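Local structure of DNA polymerase III subunit beta (Helicobacter pylori 26695, 4S3I) at residues I53-Y58 against E231-F236; C199-R204 against F235-I240; S257-G262 against L312-A317. The protein tethers DNA polymerases and other proteins to DNA and makes them processive, as a ring-shaped sliding factor of replication. All coordinates share one frame; numbering follows the deposited sequence.

How the interactions relate
Interactions 1 and 2 both use strand 233-238, share F235 and F236, and have centres about 14 Å apart. The first pairs that strand with strand 53-60, which makes it rich in backbone hydrogen bonds; it is only partly buried. The second, nearer the middle of the chain, is buried and mostly aliphatic: the end of the same strand and the loop after it pass across strand 196-202, with one direct bond and one water bridge. Interaction 3, in the C-terminal domain, is partly buried, farther from the chain's centre, and held by apolar side chains with no direct hydrogen bond between its segments. Its strand 257-262 and strand 196-202 are outermost in one sheet within the chain.

Interaction 1: residues I53-Y58 against E231-F236; sequences IGLKSY and EMHTFF
S57 and H233 make a short side-chain hydrogen bond, with S57 OG 2.7 Å from H233 ND1, at the edge of the imidazole and in its plane. Both point to the L55 and F235 face, and with chi1 -55° and -57° OG and the ring each swing to the side of their own backbone N, where they meet. Y18 packs edge-to-face on the histidine from outside the two strands.

The backbones pair in an antiparallel ladder. K56 and T234 form a hydrogen-bonded pair, K56 N to T234 O and T234 N to K56 O both at 2.8 Å. G54 and F236 form the next, a little less even: F236 N reaches G54 O at 2.9 Å, while G54 N to F236 O is 3.1 Å and more bent. At the far end Y58 N makes only a weak bond to M232 O. Since 53-58 belongs to the N-terminal domain and 231-236 to the central one, this pairing carries a single antiparallel sheet across the domain boundary, the way neighbouring domains are fused in this family.

The packing differs by face. On that of G54, the F236 ring is folded back over the I53-G54 peptide (chi1 84°), one face covering I53 C and G54 N, with CE2 3.4 Å from G54 N; the glycine has no side chain where the ring lies, and F120 meets the phenyl edge-to-face. On the other face I53 CD1 sits 3.7 Å from F235 CZ, whose ring also reaches helix 203-212, and the L55 methyl CD1 approaches the histidine at ND1. Beyond the last, weak rung, the edge of the Y58 ring turns to the E231 carbonyl, CE1 lying 3.0 Å from O.

Interaction 2: residues C199-R204 against F235-I240; sequences CILPKR and FFTKLI
I200 and I240 make the direct backbone bond of this contact. I240 N donates to I200 O at 2.8 Å in a nearly straight bond of 166°. The reciprocal pair, I200 N and I240 O, is too far apart to bond directly, and a water fills in: it accepts from I200 N at 2.9 Å and donates to I240 O at 2.7 Å. A second polar group lies at K238 O, which takes the T237 hydroxyl. With OG1 opposite the backbone N (chi1 178°), that hydroxyl points along its own chain to the next carbonyl, and P202 CD lies 3.3 Å from K238 O.

The rest is aliphatic. L201 CD2 and L239 CD2 touch methyl to methyl at 3.5 Å, while the other L239 methyl, CD1, reaches C199 CB. I200 and I240 cross at about a right angle, CG2 of the first against CB of the second, and I240 CG1 lies 3.9 Å from P202 CG. That proline is the N-cap residue of helix 203-212.

Strands 199-202 and 235-238 run at 102° to each other and belong to two different sheets, each continuing into a neighbouring domain; the loop after K238 carries L239 and I240 alongside I200 and L201. With a single direct backbone bond, the joint rests mainly on aliphatic side chains in contact, and water satisfies the peptide groups that the crossing holds apart.

Interaction 3: residues S257-G262 against L312-A317; sequences SSFTLG and LDIEKA
F259 and L312 mark the nearest approach of the two backbones, their CA atoms 6.5 Å apart, too far for sheet pairing, and side-chain packing does most of the joining between strand 257-262 and the loop 312-317. The loop bends at D313, the centre of an inverse gamma turn in which I314 N makes a weak bond back to L312 O. With this bend, L312 and I314 meet neighbouring atoms of one phenyl ring.

The F259 ring carries most of the contact. Its CG stands opposite the carbonyl carbon (chi1 -47°), which sends the ring out to the loop. I314 meets the ring obliquely at CE1 and CZ, with CG1 3.4 Å from CE1 and CD1 3.5 Å from CZ. L312 approaches one atom along, CD1 4.0 Å from F259 CD1, crossing the phenyl side chain at about a right angle. The D313 carbonyl oxygen lies more loosely off the ring edge. L312 CD1 is also 4.0 Å from L261 CD2, and the same methyl thus touches both F259 and L261, while its partner CD2 rests near T260 O.

L284 of strand 279-284 touches F259, L312 and I314 alike and so closes the apolar cluster from a second sheet. Strand 257-262 is an outermost strand of its sheet within the chain, bonded to strand 338-343 and followed by helix 263-273, and the loop leads into strand 318-323 beside strand 279-284.

Interaction 1: residues I53-Y58 against E231-F236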
loop_
_atom_site.group_PDB
_atom_site.type_symbol
_atom_site.label_atom_id
_atom_site.label_comp_id
_atom_site.label_asym_id
_atom_site.label_seq_id
_atom_site.Cartn_x
_atom_site.Cartn_y
_atom_site.Cartn_z
ATOM N N ILE A 53 18.605 -18.536 -9.437
ATOM C CA ILE A 53 18.954 -17.164 -9.089
ATOM C C ILE A 53 19.526 -17.117 -7.678
ATOM O O ILE A 53 19.261 -18.016 -6.869
ATOM C CB ILE A 53 17.707 -16.251 -9.180
ATOM C CG1 ILE A 53 18.089 -14.778 -9.113
ATOM C CG2 ILE A 53 16.703 -16.585 -8.076
ATOM C CD1 ILE A 53 16.948 -13.857 -9.478
ATOM N N GLY A 54 20.306 -16.081 -7.371
ATOM C CA GLY A 54 20.906 -15.988 -6.057
ATOM C C GLY A 54 21.670 -14.713 -5.792
ATOM O O GLY A 54 22.083 -14.004 -6.721
ATOM N N LEU A 55 21.846 -14.421 -4.511
ATOM C CA LEU A 55 22.547 -13.232 -4.060
ATOM C C LEU A 55 23.512 -13.633 -2.956
ATOM O O LEU A 55 23.134 -14.356 -2.024
ATOM C CB LEU A 55 21.563 -12.205 -3.509
ATOM C CG LEU A 55 22.224 -10.964 -2.904
ATOM C CD1 LEU A 55 23.003 -10.198 -3.980
ATOM C CD2 LEU A 55 21.182 -10.073 -2.233
ATOM N N LYS A 56 24.754 -13.170 -3.061
ATOM C CA LYS A 56 25.732 -13.337 -1.993
ATOM C C LYS A 56 26.243 -11.954 -1.596
ATOM O O LYS A 56 26.706 -11.186 -2.445
ATOM C CB LYS A 56 26.885 -14.230 -2.464
ATOM C CG LYS A 56 28.055 -14.342 -1.500
ATOM C CD LYS A 56 29.133 -15.247 -2.102
ATOM C CE LYS A 56 30.257 -15.540 -1.117
ATOM N NZ LYS A 56 31.195 -16.575 -1.653
ATOM N N SER A 57 26.133 -11.629 -0.314
ATOM C CA SER A 57 26.524 -10.315 0.185
ATOM C C SER A 57 27.459 -10.482 1.369
ATOM O O SER A 57 27.571 -11.578 1.930
ATOM C CB SER A 57 25.290 -9.529 0.638
ATOM O OG SER A 57 24.324 -9.428 -0.392
ATOM N N TYR A 58 28.121 -9.400 1.766
ATOM C CA TYR A 58 28.877 -9.424 3.014
ATOM C C TYR A 58 28.686 -8.142 3.811
ATOM O O TYR A 58 28.384 -7.084 3.247
ATOM C CB TYR A 58 30.371 -9.684 2.775
ATOM C CG TYR A 58 31.174 -8.448 2.431
ATOM C CD1 TYR A 58 31.407 -8.098 1.111
ATOM C CD2 TYR A 58 31.720 -7.637 3.431
ATOM C CE1 TYR A 58 32.152 -6.977 0.790
ATOM C CE2 TYR A 58 32.453 -6.510 3.119
ATOM C CZ TYR A 58 32.669 -6.186 1.795
ATOM O OH TYR A 58 33.401 -5.067 1.468
ATOM N N GLU A 231 31.034 -4.047 -4.903
ATOM C CA GLU A 231 31.862 -4.364 -3.737
ATOM C C GLU A 231 31.098 -5.186 -2.696
ATOM O O GLU A 231 31.666 -6.094 -2.085
ATOM C CB GLU A 231 32.501 -3.112 -3.121
ATOM C CG GLU A 231 33.832 -3.399 -2.403
ATOM C CD GLU A 231 34.877 -2.306 -2.618
ATOM O OE1 GLU A 231 35.455 -1.825 -1.613
ATOM O OE2 GLU A 231 35.127 -1.936 -3.789
ATOM N N MET A 232 29.807 -4.896 -2.530
ATOM C CA MET A 232 28.991 -5.593 -1.528
ATOM C C MET A 232 28.290 -6.877 -2.026
ATOM O O MET A 232 28.138 -7.842 -1.266
ATOM C CB MET A 232 27.953 -4.639 -0.910
ATOM C CG MET A 232 27.023 -5.317 0.096
ATOM S SD MET A 232 25.878 -4.194 0.938
ATOM C CE MET A 232 24.916 -5.385 1.895
ATOM N N HIS A 233 27.865 -6.889 -3.287
ATOM C CA HIS A 233 27.009 -7.965 -3.779
ATOM C C HIS A 233 27.575 -8.770 -4.940
ATOM O O HIS A 233 28.250 -8.226 -5.822
ATOM C CB HIS A 233 25.664 -7.395 -4.228
ATOM C CG HIS A 233 24.933 -6.643 -3.166
ATOM N ND1 HIS A 233 24.505 -7.233 -1.994
ATOM C CD2 HIS A 233 24.527 -5.353 -3.108
ATOM C CE1 HIS A 233 23.877 -6.335 -1.259
ATOM N NE2 HIS A 233 23.873 -5.184 -1.911
ATOM N N THR A 234 27.281 -10.071 -4.938
ATOM C CA THR A 234 27.430 -10.900 -6.127
ATOM C C THR A 234 26.062 -11.513 -6.400
ATOM O O THR A 234 25.560 -12.305 -5.603
ATOM C CB THR A 234 28.465 -12.020 -5.949
ATOM O OG1 THR A 234 29.729 -11.460 -5.560
ATOM C CG2 THR A 234 28.629 -12.821 -7.253
ATOM N N PHE A 235 25.459 -11.125 -7.517
ATOM C CA PHE A 235 24.158 -11.617 -7.926
ATOM C C PHE A 235 24.358 -12.506 -9.130
ATOM O O PHE A 235 25.222 -12.224 -9.981
ATOM C CB PHE A 235 23.281 -10.427 -8.316
ATOM C CG PHE A 235 22.019 -10.801 -9.052
ATOM C CD1 PHE A 235 20.831 -10.960 -8.360
ATOM C CD2 PHE A 235 22.014 -10.959 -10.442
ATOM C CE1 PHE A 235 19.650 -11.285 -9.031
ATOM C CE2 PHE A 235 20.845 -11.289 -11.122
ATOM C CZ PHE A 235 19.655 -11.454 -10.411
ATOM N N PHE A 236 23.574 -13.576 -9.221
ATOM C CA PHE A 236 23.517 -14.353 -10.455
ATOM C C PHE A 236 22.086 -14.718 -10.843
ATOM O O PHE A 236 21.188 -14.785 -9.998
ATOM C CB PHE A 236 24.367 -15.616 -10.368
ATOM C CG PHE A 236 23.661 -16.782 -9.722
ATOM C CD1 PHE A 236 22.936 -17.693 -10.489
ATOM C CD2 PHE A 236 23.733 -16.974 -8.346
ATOM C CE1 PHE A 236 22.272 -18.772 -9.888
ATOM C CE2 PHE A 236 23.094 -18.050 -7.741
ATOM C CZ PHE A 236 22.356 -18.946 -8.514
#

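Interaction 2: residues C199-R204 against F235-I240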
loop_
_atom_site.group_PDB
_atom_site.type_symbol
_atom_site.label_atom_id
_atom_site.label_comp_id
_atom_site.label_asym_id
_atom_site.label_seq_id
_atom_site.Cartn_x
_atom_site.Cartn_y
_atom_site.Cartn_z
ATOM N N CYS A 199 22.343 -12.403 -24.423
ATOM C CA CYS A 199 21.925 -12.921 -23.127
ATOM C C CYS A 199 20.482 -12.510 -22.884
ATOM O O CYS A 199 20.145 -11.327 -23.003
ATOM C CB CYS A 199 22.806 -12.351 -22.011
ATOM S SG CYS A 199 24.578 -12.711 -22.170
ATOM N N ILE A 200 19.624 -13.469 -22.544
ATOM C CA ILE A 200 18.252 -13.128 -22.187
ATOM C C ILE A 200 18.040 -13.318 -20.687
ATOM O O ILE A 200 18.044 -14.459 -20.197
ATOM C CB ILE A 200 17.206 -13.978 -22.948
ATOM C CG1 ILE A 200 17.400 -13.877 -24.458
ATOM C CG2 ILE A 200 15.802 -13.513 -22.600
ATOM C CD1 ILE A 200 16.598 -14.928 -25.254
ATOM N N LEU A 201 17.854 -12.209 -19.973
ATOM C CA LEU A 201 17.637 -12.230 -18.529
ATOM C C LEU A 201 16.147 -12.329 -18.210
ATOM O O LEU A 201 15.366 -11.517 -18.699
ATOM C CB LEU A 201 18.134 -10.945 -17.874
ATOM C CG LEU A 201 19.560 -10.418 -17.894
ATOM C CD1 LEU A 201 19.882 -9.865 -16.526
ATOM C CD2 LEU A 201 20.550 -11.467 -18.266
ATOM N N PRO A 202 15.759 -13.293 -17.352
ATOM C CA PRO A 202 14.351 -13.399 -16.918
ATOM C C PRO A 202 13.869 -12.129 -16.236
ATOM O O PRO A 202 14.678 -11.431 -15.614
ATOM C CB PRO A 202 14.377 -14.537 -15.892
ATOM C CG PRO A 202 15.615 -15.348 -16.239
ATOM C CD PRO A 202 16.616 -14.337 -16.752
ATOM N N LYS A 203 12.570 -11.841 -16.338
ATOM C CA LYS A 203 11.981 -10.643 -15.741
ATOM C C LYS A 203 12.254 -10.544 -14.243
ATOM O O LYS A 203 12.582 -9.471 -13.732
ATOM C CB LYS A 203 10.471 -10.604 -16.020
ATOM C CG LYS A 203 9.705 -9.427 -15.385
ATOM C CD LYS A 203 9.785 -8.137 -16.210
ATOM C CE LYS A 203 8.801 -7.062 -15.702
ATOM N NZ LYS A 203 7.529 -6.974 -16.496
ATOM N N ARG A 204 12.149 -11.672 -13.542
ATOM C CA ARG A 204 12.377 -11.668 -12.099
ATOM C C ARG A 204 13.769 -11.146 -11.787
ATOM O O ARG A 204 13.945 -10.303 -10.899
ATOM C CB ARG A 204 12.219 -13.075 -11.508
ATOM C CG ARG A 204 12.461 -13.103 -9.998
ATOM C CD ARG A 204 12.735 -14.502 -9.489
ATOM N NE ARG A 204 13.038 -14.510 -8.058
ATOM C CZ ARG A 204 13.186 -15.616 -7.336
ATOM N NH1 ARG A 204 13.049 -16.801 -7.915
ATOM N NH2 ARG A 204 13.463 -15.537 -6.038
ATOM N N PHE A 235 25.459 -11.125 -7.517
ATOM C CA PHE A 235 24.158 -11.617 -7.926
ATOM C C PHE A 235 24.358 -12.506 -9.130
ATOM O O PHE A 235 25.222 -12.224 -9.981
ATOM C CB PHE A 235 23.281 -10.427 -8.316
ATOM C CG PHE A 235 22.019 -10.801 -9.052
ATOM C CD1 PHE A 235 20.831 -10.960 -8.360
ATOM C CD2 PHE A 235 22.014 -10.959 -10.442
ATOM C CE1 PHE A 235 19.650 -11.285 -9.031
ATOM C CE2 PHE A 235 20.845 -11.289 -11.122
ATOM C CZ PHE A 235 19.655 -11.454 -10.411
ATOM N N PHE A 236 23.574 -13.576 -9.221
ATOM C CA PHE A 236 23.517 -14.353 -10.455
ATOM C C PHE A 236 22.086 -14.718 -10.843
ATOM O O PHE A 236 21.188 -14.785 -9.998
ATOM C CB PHE A 236 24.367 -15.616 -10.368
ATOM C CG PHE A 236 23.661 -16.782 -9.722
ATOM C CD1 PHE A 236 22.936 -17.693 -10.489
ATOM C CD2 PHE A 236 23.733 -16.974 -8.346
ATOM C CE1 PHE A 236 22.272 -18.772 -9.888
ATOM C CE2 PHE A 236 23.094 -18.050 -7.741
ATOM C CZ PHE A 236 22.356 -18.946 -8.514
ATOM N N THR A 237 21.894 -14.957 -12.132
ATOM C CA THR A 237 20.648 -15.514 -12.632
ATOM C C THR A 237 20.931 -16.475 -13.759
ATOM O O THR A 237 21.861 -16.278 -14.551
ATOM C CB THR A 237 19.660 -14.424 -13.127
ATOM O OG1 THR A 237 18.479 -15.056 -13.649
ATOM C CG2 THR A 237 20.296 -13.577 -14.224
ATOM N N LYS A 238 20.144 -17.540 -13.816
ATOM C CA LYS A 238 20.185 -18.394 -14.981
ATOM C C LYS A 238 19.612 -17.556 -16.113
ATOM O O LYS A 238 18.775 -16.675 -15.878
ATOM C CB LYS A 238 19.344 -19.650 -14.761
ATOM C CG LYS A 238 19.535 -20.701 -15.832
ATOM C CD LYS A 238 18.478 -21.806 -15.757
ATOM C CE LYS A 238 18.571 -22.642 -14.483
ATOM N NZ LYS A 238 17.683 -23.852 -14.539
ATOM N N LEU A 239 20.086 -17.796 -17.329
ATOM C CA LEU A 239 19.563 -17.099 -18.498
ATOM C C LEU A 239 18.425 -17.912 -19.109
ATOM O O LEU A 239 18.323 -19.127 -18.893
ATOM C CB LEU A 239 20.658 -16.911 -19.554
ATOM C CG LEU A 239 21.932 -16.148 -19.191
ATOM C CD1 LEU A 239 22.881 -16.022 -20.393
ATOM C CD2 LEU A 239 21.602 -14.788 -18.626
ATOM N N ILE A 240 17.579 -17.245 -19.887
ATOM C CA ILE A 240 16.602 -17.954 -20.704
ATOM C C ILE A 240 17.250 -18.491 -21.977
ATOM O O ILE A 240 17.853 -17.732 -22.742
ATOM C CB ILE A 240 15.430 -17.049 -21.088
ATOM C CG1 ILE A 240 14.745 -16.528 -19.825
ATOM C CG2 ILE A 240 14.441 -17.811 -21.967
ATOM C CD1 ILE A 240 13.587 -15.587 -20.099
HETATM O O HOH W 1 19.932 -16.173 -23.489
#

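Interaction 3: residues S257-G262 against L312-A317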
loop_
_atom_site.group_PDB
_atom_site.type_symbol
_atom_site.label_atom_id
_atom_site.label_comp_id
_atom_site.label_asym_id
_atom_site.label_seq_id
_atom_site.Cartn_x
_atom_site.Cartn_y
_atom_site.Cartn_z
ATOM N N SER A 257 5.449 10.320 -41.710
ATOM C CA SER A 257 5.288 11.505 -40.874
ATOM C C SER A 257 5.954 11.375 -39.501
ATOM O O SER A 257 5.898 10.309 -38.867
ATOM C CB SER A 257 3.805 11.835 -40.716
ATOM O OG SER A 257 3.003 10.911 -41.424
ATOM N N SER A 258 6.585 12.465 -39.061
ATOM C CA SER A 258 7.155 12.571 -37.721
ATOM C C SER A 258 6.718 13.869 -37.030
ATOM O O SER A 258 7.042 14.967 -37.490
ATOM C CB SER A 258 8.679 12.520 -37.776
ATOM O OG SER A 258 9.135 11.263 -38.234
ATOM N N PHE A 259 6.006 13.744 -35.913
ATOM C CA PHE A 259 5.527 14.920 -35.183
ATOM C C PHE A 259 6.253 15.113 -33.854
ATOM O O PHE A 259 6.398 14.165 -33.086
ATOM C CB PHE A 259 4.035 14.778 -34.908
ATOM C CG PHE A 259 3.228 14.352 -36.108
ATOM C CD1 PHE A 259 3.034 15.221 -37.173
ATOM C CD2 PHE A 259 2.640 13.091 -36.156
ATOM C CE1 PHE A 259 2.263 14.835 -38.278
ATOM C CE2 PHE A 259 1.863 12.695 -37.252
ATOM C CZ PHE A 259 1.675 13.573 -38.314
ATOM N N THR A 260 6.709 16.333 -33.583
ATOM C CA THR A 260 7.310 16.661 -32.290
ATOM C C THR A 260 6.197 17.228 -31.394
ATOM O O THR A 260 5.597 18.250 -31.713
ATOM C CB THR A 260 8.456 17.663 -32.454
ATOM O OG1 THR A 260 9.452 17.092 -33.314
ATOM C CG2 THR A 260 9.089 18.006 -31.111
ATOM N N LEU A 261 5.900 16.536 -30.299
ATOM C CA LEU A 261 4.711 16.821 -29.481
ATOM C C LEU A 261 5.064 16.961 -28.000
ATOM O O LEU A 261 6.143 16.545 -27.575
ATOM C CB LEU A 261 3.689 15.705 -29.673
ATOM C CG LEU A 261 3.273 15.461 -31.124
ATOM C CD1 LEU A 261 2.686 14.065 -31.313
ATOM C CD2 LEU A 261 2.268 16.535 -31.590
ATOM N N GLY A 262 4.150 17.521 -27.206
ATOM C CA GLY A 262 4.422 17.764 -25.799
ATOM C C GLY A 262 4.153 16.531 -24.946
ATOM O O GLY A 262 3.027 16.000 -24.938
ATOM N N LEU A 312 2.194 21.513 -37.008
ATOM C CA LEU A 312 2.625 20.235 -37.543
ATOM C C LEU A 312 2.563 20.265 -39.079
ATOM O O LEU A 312 1.683 20.912 -39.653
ATOM C CB LEU A 312 1.733 19.117 -36.998
ATOM C CG LEU A 312 1.649 18.982 -35.474
ATOM C CD1 LEU A 312 0.811 17.757 -35.100
ATOM C CD2 LEU A 312 3.048 18.898 -34.847
ATOM N N ASP A 313 3.486 19.572 -39.743
ATOM C CA ASP A 313 3.415 19.439 -41.202
ATOM C C ASP A 313 2.268 18.500 -41.588
ATOM O O ASP A 313 2.474 17.328 -41.908
ATOM C CB ASP A 313 4.748 18.952 -41.784
ATOM C CG ASP A 313 4.713 18.816 -43.304
ATOM O OD1 ASP A 313 5.411 17.922 -43.839
ATOM O OD2 ASP A 313 3.989 19.601 -43.961
ATOM N N ILE A 314 1.057 19.046 -41.555
ATOM C CA ILE A 314 -0.177 18.294 -41.756
ATOM C C ILE A 314 -1.118 19.149 -42.608
ATOM O O ILE A 314 -1.449 20.277 -42.232
ATOM C CB ILE A 314 -0.855 17.988 -40.395
ATOM C CG1 ILE A 314 -0.108 16.872 -39.663
ATOM C CG2 ILE A 314 -2.331 17.639 -40.573
ATOM C CD1 ILE A 314 -0.981 15.701 -39.244
ATOM N N GLU A 315 -1.536 18.629 -43.757
ATOM C CA GLU A 315 -2.400 19.397 -44.645
ATOM C C GLU A 315 -3.853 18.970 -44.491
ATOM O O GLU A 315 -4.744 19.510 -45.145
ATOM C CB GLU A 315 -1.944 19.269 -46.102
ATOM C CG GLU A 315 -1.499 20.590 -46.727
ATOM C CD GLU A 315 -2.608 21.637 -46.760
ATOM O OE1 GLU A 315 -2.596 22.549 -45.905
ATOM O OE2 GLU A 315 -3.488 21.547 -47.647
ATOM N N LYS A 316 -4.077 17.999 -43.613
ATOM C CA LYS A 316 -5.404 17.453 -43.350
ATOM C C LYS A 316 -5.291 16.503 -42.162
ATOM O O LYS A 316 -4.292 15.794 -42.029
ATOM C CB LYS A 316 -5.928 16.696 -44.569
ATOM C CG LYS A 316 -5.025 15.550 -45.012
ATOM C CD LYS A 316 -5.556 14.861 -46.258
ATOM C CE LYS A 316 -4.705 13.654 -46.635
ATOM N NZ LYS A 316 -4.914 12.507 -45.710
ATOM N N ALA A 317 -6.317 16.484 -41.316
ATOM C CA ALA A 317 -6.288 15.735 -40.052
ATOM C C ALA A 317 -5.764 14.292 -40.164
ATOM O O ALA A 317 -6.148 13.545 -41.067
ATOM C CB ALA A 317 -7.665 15.761 -39.388
#